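Local coordinates for protein alpha-rhamnosidase (Dictyoglomus thermophilum, PDB 6I60) that probably hydrolyses terminal non-reducing alpha-L-rhamnose residues from alpha-L-rhamnosides, at residues Leu745-Asp748 / Ile749-His753; Val779-Lys782 / Ile783-Lys787. All coordinates share one frame; numbering follows the deposited sequence.

Interactions 1 and 2 are local contacts near the C-terminal ends of two different helices, 738-750 and 777-784. Both helices belong to the six-hairpin glycosidase domain. The two centres lie about 13 Å apart, and the apolar sides meet directly. Ile-749 CG2 is 3.7 Å from Ile-783 CD1, and Ile-750 CD1 is 3.9 Å from Val-779 CG2. Helix 761-773 packs on both. Interaction 2 is the more buried, and its side-chain contacts are an isoleucine on a valine and a tyrosine beside an asparagine. Interaction 1 is only partly buried. It has an apolar side too, but its other side sets a buried aspartate beside an exposed arginine and a partly exposed histidine.

Interaction 1 (Leu745-Asp748 / Ile749-His753); sequences LLED and IIIRH
Asp-748 meets Arg-752 and His-753, four and five residues on, near the C-terminal end of helix 738-750. Asp-748 O accepts a hydrogen bond from His-753 ND1 at 2.9 Å. This acceptor lies at the ring edge, close to the imidazole plane. The Asp-748 carboxylate runs alongside the ring, their planes 30° apart, with Asp-748 OD2 3.0 Å from His-753 ND1. OD2 also takes a weak hydrogen bond from Gln-721 NE2. With chi1 at -159°, CG lies anti to the backbone N and beside the carbonyl carbon, on the side of these later residues. Asp-748 OD1 lies 3.3 Å from Arg-752 CD. It stands well out of the guanidinium plane, so probably only charge attraction acts there.

Glu-747 O takes two hydrogen bonds. Ile-751 N lies 2.9 Å from Glu-747 O, and Arg-752 N lies 3.1 Å from Glu-747 O. The second comes from five residues on, wider than an alpha-helical bond. The Glu-747 side chain lies beside that of Ile-751, whose CD1 rests 3.8 Å from Glu-747 CB.

Ile-749 is buried. Its chi1 of -73° sets CG1 beside the backbone N, and Ile-749 CG1 lies 3.3 Å from Leu-745 O. Ile-749 CD1 touches Leu-745 CD1 at 3.7 Å. Helix 761-773 packs on Leu-745 and Ile-749, while helix 777-784 meets Leu-746, Ile-749 and Ile-750.

Interaction 2 (Val779-Lys782 / Ile783-Lys787); sequences VAYK and IVNQK
Ile-783 lies one turn after Val-779, and Asn-785 one turn after Tyr-781, where helix 777-784 runs out. The helix belongs to the catalytic domain, which in this family is an (alpha/alpha)6 barrel.

On one side of the helix, Ile-783 and Val-779 cross obliquely, with Ile-783 CD1 4.1 Å from Val-779 CG1. The Ile-783 chi1 of -72° sets CG1 beside its own backbone N, and this carries the end of the chain back along the helix to Val-779. Helix 738-750 packs on both residues, and Phe-768 of helix 761-773 touches Ile-783. Cutting Ile-783 back to an alanine is likely to open a gap beside Val-779 and to lose the packing against Ile-749 and Phe-768.

On another side, Asn-785 runs alongside Tyr-781, both heading in one direction from the helix. The phenol ring and the amide are nearly perpendicular, 89° apart. Asn-785 OD1 approaches the ring obliquely, 3.7 Å from Tyr-781 CE2. The phenol OH has its main partner elsewhere, in a hydrogen bond with Asp-856, and Ile-475 of helix 473-488 also packs on Tyr-781.

Helical backbone bonds run along the same turn. Ile-783 N donates to Val-779 O at 3.1 Å, and Val-784 N donates to Ala-780 O. The last bond across the contact runs from Asn-785 N to Tyr-781 O, 3.0 Å long, with an angle of 156° at the hydrogen.

Interaction 1 (Leu745-Asp748 / Ile749-His753)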
loop_
_atom_site.group_PDB
_atom_site.type_symbol
_atom_site.label_atom_id
_atom_site.label_comp_id
_atom_site.label_asym_id
_atom_site.label_seq_id
_atom_site.Cartn_x
_atom_site.Cartn_y
_atom_site.Cartn_z
ATOM N N LEU A 745 18.385 -27.495 -8.959
ATOM C CA LEU A 745 17.263 -26.588 -9.163
ATOM C C LEU A 745 16.908 -26.474 -10.642
ATOM O O LEU A 745 15.726 -26.504 -11.006
ATOM C CB LEU A 745 17.594 -25.215 -8.578
ATOM C CG LEU A 745 16.617 -24.085 -8.899
ATOM C CD1 LEU A 745 15.236 -24.412 -8.357
ATOM C CD2 LEU A 745 17.123 -22.770 -8.339
ATOM N N LEU A 746 17.918 -26.348 -11.507
ATOM C CA LEU A 746 17.663 -26.217 -12.938
ATOM C C LEU A 746 17.041 -27.485 -13.512
ATOM O O LEU A 746 16.114 -27.412 -14.327
ATOM C CB LEU A 746 18.960 -25.878 -13.672
ATOM C CG LEU A 746 19.532 -24.476 -13.445
ATOM C CD1 LEU A 746 20.967 -24.386 -13.948
ATOM C CD2 LEU A 746 18.655 -23.424 -14.110
ATOM N N GLU A 747 17.536 -28.654 -13.100
ATOM C CA GLU A 747 16.983 -29.904 -13.612
ATOM C C GLU A 747 15.561 -30.133 -13.117
ATOM O O GLU A 747 14.734 -30.690 -13.848
ATOM C CB GLU A 747 17.885 -31.075 -13.224
ATOM C CG GLU A 747 19.284 -30.986 -13.815
ATOM C CD GLU A 747 20.133 -32.200 -13.497
ATOM O OE1 GLU A 747 20.863 -32.668 -14.398
ATOM O OE2 GLU A 747 20.069 -32.686 -12.348
ATOM N N ASP A 748 15.254 -29.712 -11.888
ATOM C CA ASP A 748 13.882 -29.812 -11.407
ATOM C C ASP A 748 12.961 -28.859 -12.158
ATOM O O ASP A 748 11.766 -29.139 -12.308
ATOM C CB ASP A 748 13.829 -29.536 -9.907
ATOM C CG ASP A 748 12.587 -30.108 -9.255
ATOM O OD1 ASP A 748 12.682 -31.186 -8.631
ATOM O OD2 ASP A 748 11.516 -29.476 -9.367
ATOM N N ILE A 749 13.498 -27.739 -12.637
ATOM C CA ILE A 749 12.694 -26.784 -13.390
ATOM C C ILE A 749 12.534 -27.237 -14.835
ATOM O O ILE A 749 11.422 -27.257 -15.377
ATOM C CB ILE A 749 13.323 -25.381 -13.309
ATOM C CG1 ILE A 749 13.119 -24.775 -11.920
ATOM C CG2 ILE A 749 12.744 -24.473 -14.382
ATOM C CD1 ILE A 749 13.902 -23.494 -11.700
ATOM N N ILE A 750 13.638 -27.618 -15.477
ATOM C CA ILE A 750 13.607 -27.902 -16.908
ATOM C C ILE A 750 13.133 -29.326 -17.171
ATOM O O ILE A 750 12.222 -29.553 -17.974
ATOM C CB ILE A 750 14.989 -27.642 -17.531
ATOM C CG1 ILE A 750 15.398 -26.182 -17.324
ATOM C CG2 ILE A 750 14.980 -27.996 -19.009
ATOM C CD1 ILE A 750 16.714 -25.817 -17.972
ATOM N N ILE A 751 13.742 -30.307 -16.507
ATOM C CA ILE A 751 13.423 -31.704 -16.792
ATOM C C ILE A 751 12.144 -32.123 -16.078
ATOM O O ILE A 751 11.177 -32.565 -16.709
ATOM C CB ILE A 751 14.604 -32.616 -16.409
ATOM C CG1 ILE A 751 15.893 -32.131 -17.073
ATOM C CG2 ILE A 751 14.314 -34.054 -16.803
ATOM C CD1 ILE A 751 17.136 -32.825 -16.564
ATOM N N ARG A 752 12.115 -31.979 -14.751
ATOM C CA ARG A 752 11.013 -32.536 -13.973
ATOM C C ARG A 752 9.716 -31.758 -14.164
ATOM O O ARG A 752 8.629 -32.337 -14.051
ATOM C CB ARG A 752 11.387 -32.581 -12.491
ATOM C CG ARG A 752 12.326 -33.724 -12.119
ATOM C CD ARG A 752 12.561 -33.783 -10.616
ATOM N NE ARG A 752 13.588 -34.756 -10.250
ATOM C CZ ARG A 752 13.332 -35.985 -9.811
ATOM N NH1 ARG A 752 12.079 -36.401 -9.687
ATOM N NH2 ARG A 752 14.330 -36.802 -9.498
ATOM N N HIS A 753 9.796 -30.459 -14.454
ATOM C CA HIS A 753 8.608 -29.618 -14.493
ATOM C C HIS A 753 8.416 -28.868 -15.804
ATOM O O HIS A 753 7.393 -28.191 -15.961
ATOM C CB HIS A 753 8.632 -28.620 -13.330
ATOM C CG HIS A 753 8.253 -29.224 -12.016
ATOM N ND1 HIS A 753 9.162 -29.871 -11.206
ATOM C CD2 HIS A 753 7.062 -29.297 -11.377
ATOM C CE1 HIS A 753 8.548 -30.308 -10.121
ATOM N NE2 HIS A 753 7.273 -29.973 -10.200
#

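Interaction 2 (Val779-Lys782 / Ile783-Lys787)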
loop_
_atom_site.group_PDB
_atom_site.type_symbol
_atom_site.label_atom_id
_atom_site.label_comp_id
_atom_site.label_asym_id
_atom_site.label_seq_id
_atom_site.Cartn_x
_atom_site.Cartn_y
_atom_site.Cartn_z
ATOM N N VAL A 779 15.987 -19.278 -18.441
ATOM C CA VAL A 779 15.094 -20.233 -17.794
ATOM C C VAL A 779 13.948 -19.506 -17.103
ATOM O O VAL A 779 12.792 -19.941 -17.160
ATOM C CB VAL A 779 15.886 -21.115 -16.811
ATOM C CG1 VAL A 779 14.953 -22.044 -16.049
ATOM C CG2 VAL A 779 16.957 -21.907 -17.551
ATOM N N ALA A 780 14.246 -18.384 -16.446
ATOM C CA ALA A 780 13.203 -17.630 -15.759
ATOM C C ALA A 780 12.196 -17.052 -16.745
ATOM O O ALA A 780 10.989 -17.040 -16.475
ATOM C CB ALA A 780 13.829 -16.522 -14.913
ATOM N N TYR A 781 12.672 -16.569 -17.896
ATOM C CA TYR A 781 11.763 -16.031 -18.900
ATOM C C TYR A 781 10.854 -17.117 -19.463
ATOM O O TYR A 781 9.666 -16.875 -19.708
ATOM C CB TYR A 781 12.555 -15.360 -20.021
ATOM C CG TYR A 781 11.694 -14.775 -21.116
ATOM C CD1 TYR A 781 11.112 -13.524 -20.971
ATOM C CD2 TYR A 781 11.461 -15.474 -22.294
ATOM C CE1 TYR A 781 10.323 -12.983 -21.968
ATOM C CE2 TYR A 781 10.672 -14.943 -23.296
ATOM C CZ TYR A 781 10.106 -13.696 -23.129
ATOM O OH TYR A 781 9.319 -13.158 -24.121
ATOM N N LYS A 782 11.393 -18.322 -19.676
ATOM C CA LYS A 782 10.575 -19.415 -20.188
ATOM C C LYS A 782 9.523 -19.848 -19.177
ATOM O O LYS A 782 8.464 -20.355 -19.565
ATOM C CB LYS A 782 11.459 -20.600 -20.577
ATOM C CG LYS A 782 12.065 -20.489 -21.970
ATOM C CD LYS A 782 12.416 -21.856 -22.540
ATOM C CE LYS A 782 11.165 -22.660 -22.858
ATOM N NZ LYS A 782 11.311 -23.446 -24.116
ATOM N N ILE A 783 9.796 -19.660 -17.885
ATOM C CA ILE A 783 8.792 -19.947 -16.866
ATOM C C ILE A 783 7.653 -18.940 -16.946
ATOM O O ILE A 783 6.474 -19.306 -16.871
ATOM C CB ILE A 783 9.445 -19.960 -15.471
ATOM C CG1 ILE A 783 10.319 -21.203 -15.302
ATOM C CG2 ILE A 783 8.392 -19.899 -14.380
ATOM C CD1 ILE A 783 11.432 -21.034 -14.289
ATOM N N VAL A 784 7.986 -17.659 -17.117
ATOM C CA VAL A 784 6.970 -16.613 -17.155
ATOM C C VAL A 784 6.107 -16.745 -18.406
ATOM O O VAL A 784 4.883 -16.572 -18.353
ATOM C CB VAL A 784 7.639 -15.229 -17.060
ATOM C CG1 VAL A 784 6.801 -14.169 -17.751
ATOM C CG2 VAL A 784 7.877 -14.857 -15.604
ATOM N N ASN A 785 6.725 -17.076 -19.542
ATOM C CA ASN A 785 6.019 -17.166 -20.818
ATOM C C ASN A 785 5.103 -18.382 -20.917
ATOM O O ASN A 785 4.492 -18.585 -21.973
ATOM C CB ASN A 785 7.032 -17.185 -21.967
ATOM C CG ASN A 785 6.468 -16.614 -23.261
ATOM O OD1 ASN A 785 7.196 -16.017 -24.054
ATOM N ND2 ASN A 785 5.171 -16.802 -23.482
ATOM N N GLN A 786 4.980 -19.188 -19.867
ATOM C CA GLN A 786 4.121 -20.361 -19.915
ATOM C C GLN A 786 2.653 -19.959 -19.839
ATOM O O GLN A 786 2.275 -19.062 -19.080
ATOM C CB GLN A 786 4.463 -21.321 -18.777
ATOM C CG GLN A 786 5.740 -22.109 -19.008
ATOM C CD GLN A 786 5.796 -22.747 -20.385
ATOM O OE1 GLN A 786 6.591 -22.346 -21.236
ATOM N NE2 GLN A 786 4.952 -23.749 -20.610
ATOM N N LYS A 787 1.826 -20.629 -20.640
ATOM C CA LYS A 787 0.384 -20.421 -20.643
ATOM C C LYS A 787 -0.375 -21.627 -20.106
ATOM O O LYS A 787 -1.608 -21.655 -20.176
ATOM C CB LYS A 787 -0.101 -20.083 -22.054
ATOM C CG LYS A 787 -0.149 -18.595 -22.357
ATOM C CD LYS A 787 -0.586 -18.340 -23.791
ATOM C CE LYS A 787 0.530 -17.708 -24.609
ATOM N NZ LYS A 787 -0.002 -16.762 -25.630
#